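Local coordinates for Glyco_hydro_cc domain-containing protein (Trichoderma gamsii, PDB 6UBD), which probably binds beta-1,3-glucan oligosaccharides, as a GH128 subgroup VII oligosaccharide-binding protein built on a glycoside hydrolase fold, at residues W190-A203 and F231-T243. Residues are numbered along the deposited sequence; the frame is centred on the assembly and turned at random.
Sequences WNTYQKPLWVTEFA and FEANEHVLAYAYT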
ATOM      1  N   TRP A 190     -14.154   1.254   5.751  1.00  7.79           N
ATOM      2  CA  TRP A 190     -14.520   2.009   6.979  1.00  8.16           C
ATOM      3  C   TRP A 190     -15.722   1.346   7.671  1.00  8.00           C
ATOM      4  O   TRP A 190     -15.700   1.099   8.880  1.00  9.29           O
ATOM      5  CB  TRP A 190     -14.788   3.519   6.690  1.00  8.12           C
ATOM      6  CG  TRP A 190     -15.315   4.173   7.937  1.00  8.46           C
ATOM      7  CD1 TRP A 190     -16.621   4.495   8.255  1.00  9.35           C
ATOM      8  CD2 TRP A 190     -14.597   4.359   9.166  1.00  8.81           C
ATOM      9  NE1 TRP A 190     -16.735   4.947   9.546  1.00  9.65           N
ATOM     10  CE2 TRP A 190     -15.499   4.864  10.136  1.00  9.47           C
ATOM     11  CE3 TRP A 190     -13.259   4.220   9.495  1.00  8.29           C
ATOM     12  CZ2 TRP A 190     -15.099   5.157  11.435  1.00  9.52           C
ATOM     13  CZ3 TRP A 190     -12.838   4.546  10.770  1.00  9.24           C
ATOM     14  CH2 TRP A 190     -13.767   4.976  11.724  1.00 10.09           C
ATOM     15  N   ASN A 191     -16.768   1.092   6.940  1.00  7.75           N
ATOM     16  CA  ASN A 191     -17.988   0.548   7.565  1.00  9.25           C
ATOM     17  C   ASN A 191     -17.741  -0.825   8.214  1.00  9.04           C
ATOM     18  O   ASN A 191     -18.263  -1.102   9.333  1.00 10.53           O
ATOM     19  CB  ASN A 191     -19.153   0.451   6.579  1.00 10.17           C
ATOM     20  CG  ASN A 191     -19.757   1.761   6.156  1.00 14.76           C
ATOM     21  OD1 ASN A 191     -20.344   1.820   5.082  1.00 16.95           O
ATOM     22  ND2 ASN A 191     -19.671   2.760   7.009  1.00 15.74           N
ATOM     23  N   THR A 192     -16.931  -1.662   7.535  1.00  8.74           N
ATOM     24  CA  THR A 192     -16.699  -3.057   7.984  1.00  8.71           C
ATOM     25  C   THR A 192     -15.685  -3.128   9.165  1.00  8.41           C
ATOM     26  O   THR A 192     -15.918  -3.870  10.128  1.00 10.06           O
ATOM     27  CB  THR A 192     -16.268  -3.929   6.803  1.00  9.97           C
ATOM     28  OG1 THR A 192     -17.269  -3.877   5.764  1.00  8.56           O
ATOM     29  CG2 THR A 192     -16.108  -5.365   7.270  1.00 11.98           C
ATOM     30  N   TYR A 193     -14.579  -2.347   9.106  1.00  7.89           N
ATOM     31  CA  TYR A 193     -13.468  -2.490  10.087  1.00  8.68           C
ATOM     32  C   TYR A 193     -13.345  -1.310  11.038  1.00  8.77           C
ATOM     33  O   TYR A 193     -12.680  -1.443  12.074  1.00  9.21           O
ATOM     34  CB  TYR A 193     -12.178  -2.919   9.389  1.00  8.57           C
ATOM     35  CG  TYR A 193     -12.328  -4.203   8.606  1.00  9.05           C
ATOM     36  CD1 TYR A 193     -12.301  -5.447   9.255  1.00  8.68           C
ATOM     37  CD2 TYR A 193     -12.495  -4.205   7.218  1.00  8.83           C
ATOM     38  CE1 TYR A 193     -12.521  -6.620   8.555  1.00  9.29           C
ATOM     39  CE2 TYR A 193     -12.703  -5.382   6.508  1.00  8.18           C
ATOM     40  CZ  TYR A 193     -12.711  -6.598   7.186  1.00  8.72           C
ATOM     41  OH  TYR A 193     -12.927  -7.767   6.546  1.00  9.81           O
ATOM     42  N   GLN A 194     -13.861  -0.128  10.667  1.00  8.90           N
ATOM     43  CA  GLN A 194     -13.998   0.954  11.683  1.00  9.32           C
ATOM     44  C   GLN A 194     -12.628   1.465  12.183  1.00  9.04           C
ATOM     45  O   GLN A 194     -12.553   1.971  13.311  1.00  8.93           O
ATOM     46  CB  GLN A 194     -14.941   0.496  12.810  1.00  9.70           C
ATOM     47  CG  GLN A 194     -16.355   0.256  12.267  1.00 10.03           C
ATOM     48  CD  GLN A 194     -17.264   1.465  12.304  1.00  8.96           C
ATOM     49  OE1 GLN A 194     -17.454   2.127  13.342  1.00 11.54           O
ATOM     50  NE2 GLN A 194     -17.803   1.839  11.154  1.00 12.88           N
ATOM     51  N   LYS A 195     -11.589   1.339  11.341  1.00  9.11           N
ATOM     52  CA  LYS A 195     -10.238   1.821  11.612  1.00  8.34           C
ATOM     53  C   LYS A 195      -9.788   2.733  10.466  1.00  6.83           C
ATOM     54  O   LYS A 195     -10.218   2.589   9.321  1.00  8.00           O
ATOM     55  CB  LYS A 195      -9.273   0.648  11.813  1.00  7.91           C
ATOM     56  CG  LYS A 195      -9.580  -0.184  13.067  1.00  8.57           C
ATOM     57  CD  LYS A 195      -8.748  -1.450  13.257  1.00 10.49           C
ATOM     58  CE  LYS A 195      -9.029  -2.179  14.547  1.00 10.02           C
ATOM     59  NZ  LYS A 195      -8.277  -3.488  14.671  1.00  9.43           N
ATOM     60  N   PRO A 196      -8.809   3.624  10.749  1.00  7.35           N
ATOM     61  CA  PRO A 196      -8.271   4.445   9.653  1.00  7.56           C
ATOM     62  C   PRO A 196      -7.701   3.600   8.502  1.00  7.77           C
ATOM     63  O   PRO A 196      -7.183   2.459   8.735  1.00  8.13           O
ATOM     64  CB  PRO A 196      -7.163   5.264  10.339  1.00  8.12           C
ATOM     65  CG  PRO A 196      -7.573   5.289  11.794  1.00  9.83           C
ATOM     66  CD  PRO A 196      -8.197   3.961  12.050  1.00  7.89           C
ATOM     67  N   LEU A 197      -7.776   4.131   7.283  1.00  7.46           N
ATOM     68  CA  LEU A 197      -7.350   3.446   6.071  1.00  7.58           C
ATOM     69  C   LEU A 197      -6.005   3.951   5.562  1.00  7.56           C
ATOM     70  O   LEU A 197      -5.776   5.211   5.515  1.00  9.11           O
ATOM     71  CB  LEU A 197      -8.408   3.674   4.981  1.00  9.02           C
ATOM     72  CG  LEU A 197      -9.873   3.377   5.329  1.00  9.04           C
ATOM     73  CD1 LEU A 197     -10.782   3.768   4.173  1.00 12.23           C
ATOM     74  CD2 LEU A 197     -10.094   1.887   5.798  1.00 10.47           C
ATOM     75  N   TRP A 198      -5.169   3.062   5.051  1.00  7.06           N
ATOM     76  CA  TRP A 198      -4.043   3.397   4.148  1.00  7.76           C
ATOM     77  C   TRP A 198      -4.294   2.745   2.818  1.00  7.81           C
ATOM     78  O   TRP A 198      -4.566   1.515   2.730  1.00  9.27           O
ATOM     79  CB  TRP A 198      -2.704   2.891   4.667  1.00  7.57           C
ATOM     80  CG  TRP A 198      -2.073   3.602   5.831  1.00  7.79           C
ATOM     81  CD1 TRP A 198      -2.690   4.342   6.796  1.00  6.93           C
ATOM     82  CD2 TRP A 198      -0.662   3.616   6.122  1.00  8.04           C
ATOM     83  NE1 TRP A 198      -1.749   4.818   7.697  1.00  8.95           N
ATOM     84  CE2 TRP A 198      -0.503   4.391   7.298  1.00  7.74           C
ATOM     85  CE3 TRP A 198       0.453   3.101   5.482  1.00  8.30           C
ATOM     86  CZ2 TRP A 198       0.745   4.611   7.859  1.00  7.21           C
ATOM     87  CZ3 TRP A 198       1.701   3.342   6.039  1.00  7.41           C
ATOM     88  CH2 TRP A 198       1.827   4.096   7.202  1.00  7.86           C
ATOM     89  N   VAL A 199      -4.245   3.563   1.729  1.00  7.64           N
ATOM     90  CA  VAL A 199      -4.339   3.030   0.350  1.00  9.80           C
ATOM     91  C   VAL A 199      -2.927   2.702  -0.104  1.00  7.97           C
ATOM     92  O   VAL A 199      -2.175   3.586  -0.525  1.00  8.08           O
ATOM     93  CB  VAL A 199      -5.023   4.039  -0.597  1.00 10.46           C
ATOM     94  CG1 VAL A 199      -5.203   3.449  -2.009  1.00  9.06           C
ATOM     95  CG2 VAL A 199      -6.383   4.446  -0.066  1.00 11.55           C
ATOM     96  N   THR A 200      -2.510   1.456   0.079  1.00  7.58           N
ATOM     97  CA  THR A 200      -1.085   1.091  -0.028  1.00  7.94           C
ATOM     98  C   THR A 200      -0.651   0.804  -1.482  1.00  8.25           C
ATOM     99  O   THR A 200       0.573   0.735  -1.748  1.00  8.84           O
ATOM    100  CB  THR A 200      -0.759  -0.038   0.957  1.00  7.87           C
ATOM    101  OG1 THR A 200      -1.552  -1.177   0.579  1.00  8.69           O
ATOM    102  CG2 THR A 200      -0.973   0.372   2.422  1.00  7.12           C
ATOM    103  N   GLU A 201      -1.630   0.615  -2.360  1.00  7.80           N
ATOM    104  CA  GLU A 201      -1.404   0.672  -3.835  1.00  7.93           C
ATOM    105  C   GLU A 201      -2.684   1.224  -4.449  1.00  8.23           C
ATOM    106  O   GLU A 201      -3.765   0.849  -4.050  1.00  8.83           O
ATOM    107  CB  GLU A 201      -1.175  -0.671  -4.522  1.00  9.65           C
ATOM    108  CG  GLU A 201       0.132  -1.394  -4.135  1.00  8.88           C
ATOM    109  CD  GLU A 201       0.246  -2.715  -4.869  1.00 10.10           C
ATOM    110  OE1 GLU A 201      -0.091  -2.748  -6.055  1.00 20.98           O
ATOM    111  OE2 GLU A 201       0.689  -3.702  -4.289  1.00  9.67           O
ATOM    112  N   PHE A 202      -2.565   2.103  -5.474  1.00  7.46           N
ATOM    113  CA  PHE A 202      -3.712   2.504  -6.356  1.00  8.69           C
ATOM    114  C   PHE A 202      -3.226   2.697  -7.791  1.00  8.57           C
ATOM    115  O   PHE A 202      -2.059   3.031  -8.049  1.00 10.20           O
ATOM    116  CB  PHE A 202      -4.496   3.707  -5.790  1.00  8.53           C
ATOM    117  CG  PHE A 202      -3.735   5.032  -5.905  1.00  8.39           C
ATOM    118  CD1 PHE A 202      -3.720   5.754  -7.107  1.00  9.06           C
ATOM    119  CD2 PHE A 202      -3.080   5.573  -4.812  1.00  8.04           C
ATOM    120  CE1 PHE A 202      -3.003   6.942  -7.188  1.00  9.82           C
ATOM    121  CE2 PHE A 202      -2.336   6.757  -4.918  1.00  7.95           C
ATOM    122  CZ  PHE A 202      -2.313   7.442  -6.105  1.00  8.76           C
ATOM    123  N   ALA A 203      -4.143   2.363  -8.698  1.00  8.19           N
ATOM    124  CA  ALA A 203      -3.923   2.626 -10.147  1.00  8.34           C
ATOM    125  C   ALA A 203      -5.270   2.592 -10.838  1.00  8.57           C
ATOM    126  O   ALA A 203      -6.265   1.967 -10.410  1.00  8.74           O
ATOM    127  CB  ALA A 203      -3.042   1.586 -10.826  1.00  8.92           C
ATOM    128  N   PHE A 231      -8.857  11.713  -1.684  1.00  9.05           N
ATOM    129  CA  PHE A 231      -8.113  11.150  -0.506  1.00  9.04           C
ATOM    130  C   PHE A 231      -7.797  12.267   0.493  1.00  8.46           C
ATOM    131  O   PHE A 231      -7.935  12.057   1.709  1.00  8.27           O
ATOM    132  CB  PHE A 231      -6.801  10.490  -0.976  1.00  9.49           C
ATOM    133  CG  PHE A 231      -6.934   9.196  -1.760  1.00  8.55           C
ATOM    134  CD1 PHE A 231      -8.023   8.343  -1.657  1.00  8.74           C
ATOM    135  CD2 PHE A 231      -5.905   8.797  -2.610  1.00  8.52           C
ATOM    136  CE1 PHE A 231      -8.083   7.148  -2.374  1.00 11.89           C
ATOM    137  CE2 PHE A 231      -5.946   7.578  -3.289  1.00  9.17           C
ATOM    138  CZ  PHE A 231      -7.033   6.727  -3.117  1.00 11.47           C
ATOM    139  N   GLU A 232      -7.280  13.430   0.045  1.00 10.02           N
ATOM    140  CA  GLU A 232      -6.882  14.525   0.988  1.00 10.52           C
ATOM    141  C   GLU A 232      -8.103  15.027   1.799  1.00  9.34           C
ATOM    142  O   GLU A 232      -7.971  15.291   3.007  1.00  9.18           O
ATOM    143  CB  GLU A 232      -6.116  15.639   0.262  1.00 10.57           C
ATOM    144  CG  GLU A 232      -4.725  15.229  -0.217  1.00 10.15           C
ATOM    145  CD  GLU A 232      -3.683  15.109   0.894  1.00  8.25           C
ATOM    146  OE1 GLU A 232      -3.965  15.515   2.071  1.00  9.49           O
ATOM    147  OE2 GLU A 232      -2.552  14.561   0.558  1.00  8.58           O
ATOM    148  N   ALA A 233      -9.286  15.085   1.186  1.00 10.20           N
ATOM    149  CA  ALA A 233     -10.505  15.562   1.865  1.00 10.57           C
ATOM    150  C   ALA A 233     -11.134  14.470   2.762  1.00  9.78           C
ATOM    151  O   ALA A 233     -11.856  14.866   3.658  1.00 11.46           O
ATOM    152  CB  ALA A 233     -11.460  16.072   0.815  1.00 10.47           C
ATOM    153  N   ASN A 234     -10.870  13.196   2.513  1.00  8.37           N
ATOM    154  CA  ASN A 234     -11.594  12.126   3.227  1.00  9.44           C
ATOM    155  C   ASN A 234     -10.975  11.932   4.644  1.00  8.34           C
ATOM    156  O   ASN A 234      -9.751  11.612   4.773  1.00  8.85           O
ATOM    157  CB  ASN A 234     -11.565  10.813   2.443  1.00  8.66           C
ATOM    158  CG  ASN A 234     -12.415   9.757   3.121  1.00  9.12           C
ATOM    159  OD1 ASN A 234     -12.009   9.142   4.102  1.00 11.71           O
ATOM    160  ND2 ASN A 234     -13.595   9.531   2.566  1.00  9.39           N
ATOM    161  N   GLU A 235     -11.791  12.028   5.695  1.00  8.89           N
ATOM    162  CA  GLU A 235     -11.272  11.982   7.086  1.00 10.07           C
ATOM    163  C   GLU A 235     -10.699  10.591   7.436  1.00 11.03           C
ATOM    164  O   GLU A 235      -9.903  10.554   8.355  1.00 10.91           O
ATOM    165  CB  GLU A 235     -12.370  12.363   8.103  1.00 11.77           C
ATOM    166  CG  GLU A 235     -13.576  11.447   8.128  1.00 14.35           C
ATOM    167  CD  GLU A 235     -14.683  11.863   9.096  1.00 16.28           C
ATOM    168  OE1 GLU A 235     -14.373  12.002  10.285  1.00 22.53           O
ATOM    169  OE2 GLU A 235     -15.834  11.869   8.693  1.00 30.50           O
ATOM    170  N   HIS A 236     -11.167   9.544   6.773  1.00 10.12           N
ATOM    171  CA  HIS A 236     -10.773   8.154   7.106  1.00  9.75           C
ATOM    172  C   HIS A 236      -9.540   7.692   6.348  1.00  9.67           C
ATOM    173  O   HIS A 236      -8.923   6.703   6.787  1.00 12.91           O
ATOM    174  CB  HIS A 236     -11.927   7.150   6.887  1.00 10.05           C
ATOM    175  CG  HIS A 236     -13.164   7.476   7.622  1.00 10.98           C
ATOM    176  ND1 HIS A 236     -13.209   7.635   9.004  1.00 12.34           N
ATOM    177  CD2 HIS A 236     -14.450   7.571   7.206  1.00 14.71           C
ATOM    178  CE1 HIS A 236     -14.444   7.890   9.375  1.00 13.00           C
ATOM    179  NE2 HIS A 236     -15.219   7.810   8.307  1.00 17.27           N
ATOM    180  N   VAL A 237      -9.108   8.361   5.288  1.00  8.79           N
ATOM    181  CA  VAL A 237      -7.891   8.010   4.544  1.00  9.50           C
ATOM    182  C   VAL A 237      -6.722   8.759   5.165  1.00  9.06           C
ATOM    183  O   VAL A 237      -6.651   9.980   5.054  1.00  8.77           O
ATOM    184  CB  VAL A 237      -8.022   8.307   3.045  1.00 10.34           C
ATOM    185  CG1 VAL A 237      -6.714   8.005   2.318  1.00 10.67           C
ATOM    186  CG2 VAL A 237      -9.161   7.453   2.432  1.00  9.96           C
ATOM    187  N   LEU A 238      -5.785   8.044   5.795  1.00  7.71           N
ATOM    188  CA  LEU A 238      -4.645   8.711   6.493  1.00  8.42           C
ATOM    189  C   LEU A 238      -3.333   8.591   5.691  1.00  8.80           C
ATOM    190  O   LEU A 238      -2.375   9.272   6.085  1.00  8.95           O
ATOM    191  CB  LEU A 238      -4.513   8.190   7.927  1.00  8.94           C
ATOM    192  CG  LEU A 238      -5.652   8.621   8.867  1.00  9.76           C
ATOM    193  CD1 LEU A 238      -5.319   8.277  10.267  1.00 10.41           C
ATOM    194  CD2 LEU A 238      -6.065  10.113   8.738  1.00 11.65           C
ATOM    195  N   ALA A 239      -3.280   7.803   4.617  1.00  8.38           N
ATOM    196  CA  ALA A 239      -2.074   7.655   3.765  1.00  8.67           C
ATOM    197  C   ALA A 239      -2.503   7.043   2.456  1.00  8.39           C
ATOM    198  O   ALA A 239      -3.473   6.254   2.408  1.00  9.09           O
ATOM    199  CB  ALA A 239      -1.031   6.786   4.460  1.00  8.43           C
ATOM    200  N   TYR A 240      -1.777   7.381   1.374  1.00  9.48           N
ATOM    201  CA  TYR A 240      -2.015   6.778   0.050  1.00  9.57           C
ATOM    202  C   TYR A 240      -0.689   6.637  -0.703  1.00 12.01           C
ATOM    203  O   TYR A 240       0.236   7.437  -0.458  1.00  9.10           O
ATOM    204  CB  TYR A 240      -3.065   7.548  -0.762  1.00  9.85           C
ATOM    205  CG  TYR A 240      -2.790   9.016  -0.969  1.00  8.76           C
ATOM    206  CD1 TYR A 240      -1.902   9.458  -1.981  1.00  8.01           C
ATOM    207  CD2 TYR A 240      -3.391   9.967  -0.160  1.00  8.34           C
ATOM    208  CE1 TYR A 240      -1.624  10.827  -2.160  1.00  9.54           C
ATOM    209  CE2 TYR A 240      -3.143  11.343  -0.356  1.00  8.64           C
ATOM    210  CZ  TYR A 240      -2.244  11.760  -1.352  1.00  9.72           C
ATOM    211  OH  TYR A 240      -1.951  13.128  -1.544  1.00  9.40           O
ATOM    212  N   ALA A 241      -0.614   5.755  -1.669  1.00  9.99           N
ATOM    213  CA  ALA A 241       0.640   5.472  -2.383  1.00  8.85           C
ATOM    214  C   ALA A 241       0.383   5.004  -3.830  1.00  8.27           C
ATOM    215  O   ALA A 241      -0.250   3.983  -4.092  1.00  9.19           O
ATOM    216  CB  ALA A 241       1.463   4.441  -1.646  1.00  8.58           C
ATOM    217  N   TYR A 242       0.910   5.787  -4.803  1.00  7.95           N
ATOM    218  CA  TYR A 242       0.904   5.462  -6.262  1.00  7.56           C
ATOM    219  C   TYR A 242       1.833   4.252  -6.517  1.00  7.57           C
ATOM    220  O   TYR A 242       2.989   4.375  -6.128  1.00  8.45           O
ATOM    221  CB  TYR A 242       1.373   6.735  -7.007  1.00  8.43           C
ATOM    222  CG  TYR A 242       1.300   6.755  -8.521  1.00  8.69           C
ATOM    223  CD1 TYR A 242       1.969   5.814  -9.287  1.00  9.10           C
ATOM    224  CD2 TYR A 242       0.571   7.745  -9.183  1.00  8.17           C
ATOM    225  CE1 TYR A 242       1.906   5.847 -10.677  1.00  9.01           C
ATOM    226  CE2 TYR A 242       0.541   7.830 -10.566  1.00 10.60           C
ATOM    227  CZ  TYR A 242       1.221   6.898 -11.321  1.00 11.09           C
ATOM    228  OH  TYR A 242       1.116   7.007 -12.714  1.00 12.33           O
ATOM    229  N   THR A 243       1.343   3.188  -7.152  1.00  7.34           N
ATOM    230  CA  THR A 243       2.169   1.991  -7.427  1.00  6.80           C
ATOM    231  C   THR A 243       2.877   2.074  -8.779  1.00  7.51           C
ATOM    232  O   THR A 243       2.271   2.511  -9.791  1.00  8.91           O
ATOM    233  CB  THR A 243       1.329   0.724  -7.277  1.00  7.96           C
ATOM    234  OG1 THR A 243       2.286  -0.359  -7.407  1.00  9.66           O
ATOM    235  CG2 THR A 243       0.214   0.539  -8.272  1.00  8.23           C
TER
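Trp190 lays one indole face flat on the His236 imidazole, a face-to-face stack with CE2 of Trp190 only 3.3 Å from CE1 of His236 and the planes 10° apart. With CG anti to the backbone N (chi1 173°), the indole swings from the last turn of helix 179-193 to the beta turn 234-237, and its broad flat face matches the imidazole. With an alanine at Trp190, the imidazole would probably lose its cover on that face, keep Glu235 CG on the other and be freer to turn. Beyond the stack, strands 197-203 and 237-243 run parallel: Leu197 N hydrogen-bonds His236 O (2.9 Å), Leu197 O takes Leu238 N (2.8 Å), and Val199 N bonds Ala239 O. Pro196 CB packs beside Leu238 CD1 (3.5 Å). On one face of the sheet, Ala239 CB sits 3.5 Å from the centroid of the Trp198 five-membered ring, a CH-pi contact possible because alanine carries nothing beyond its methyl to hold the indole off. On the other, CG1 and CG2 of Val199 straddle CZ of Phe231, while the Phe202 ring is wedged between the Phe231 edge, CE2 lying 3.8 Å from Phe202 CD2, and Tyr242 CA over the opposite face. Joined through helix 217-233, which also covers Phe202, the strands form a beta-alpha-beta crossover, consistent with this family's (beta/alpha)-barrel core; strands 170-176 and 35-38 flank the pair.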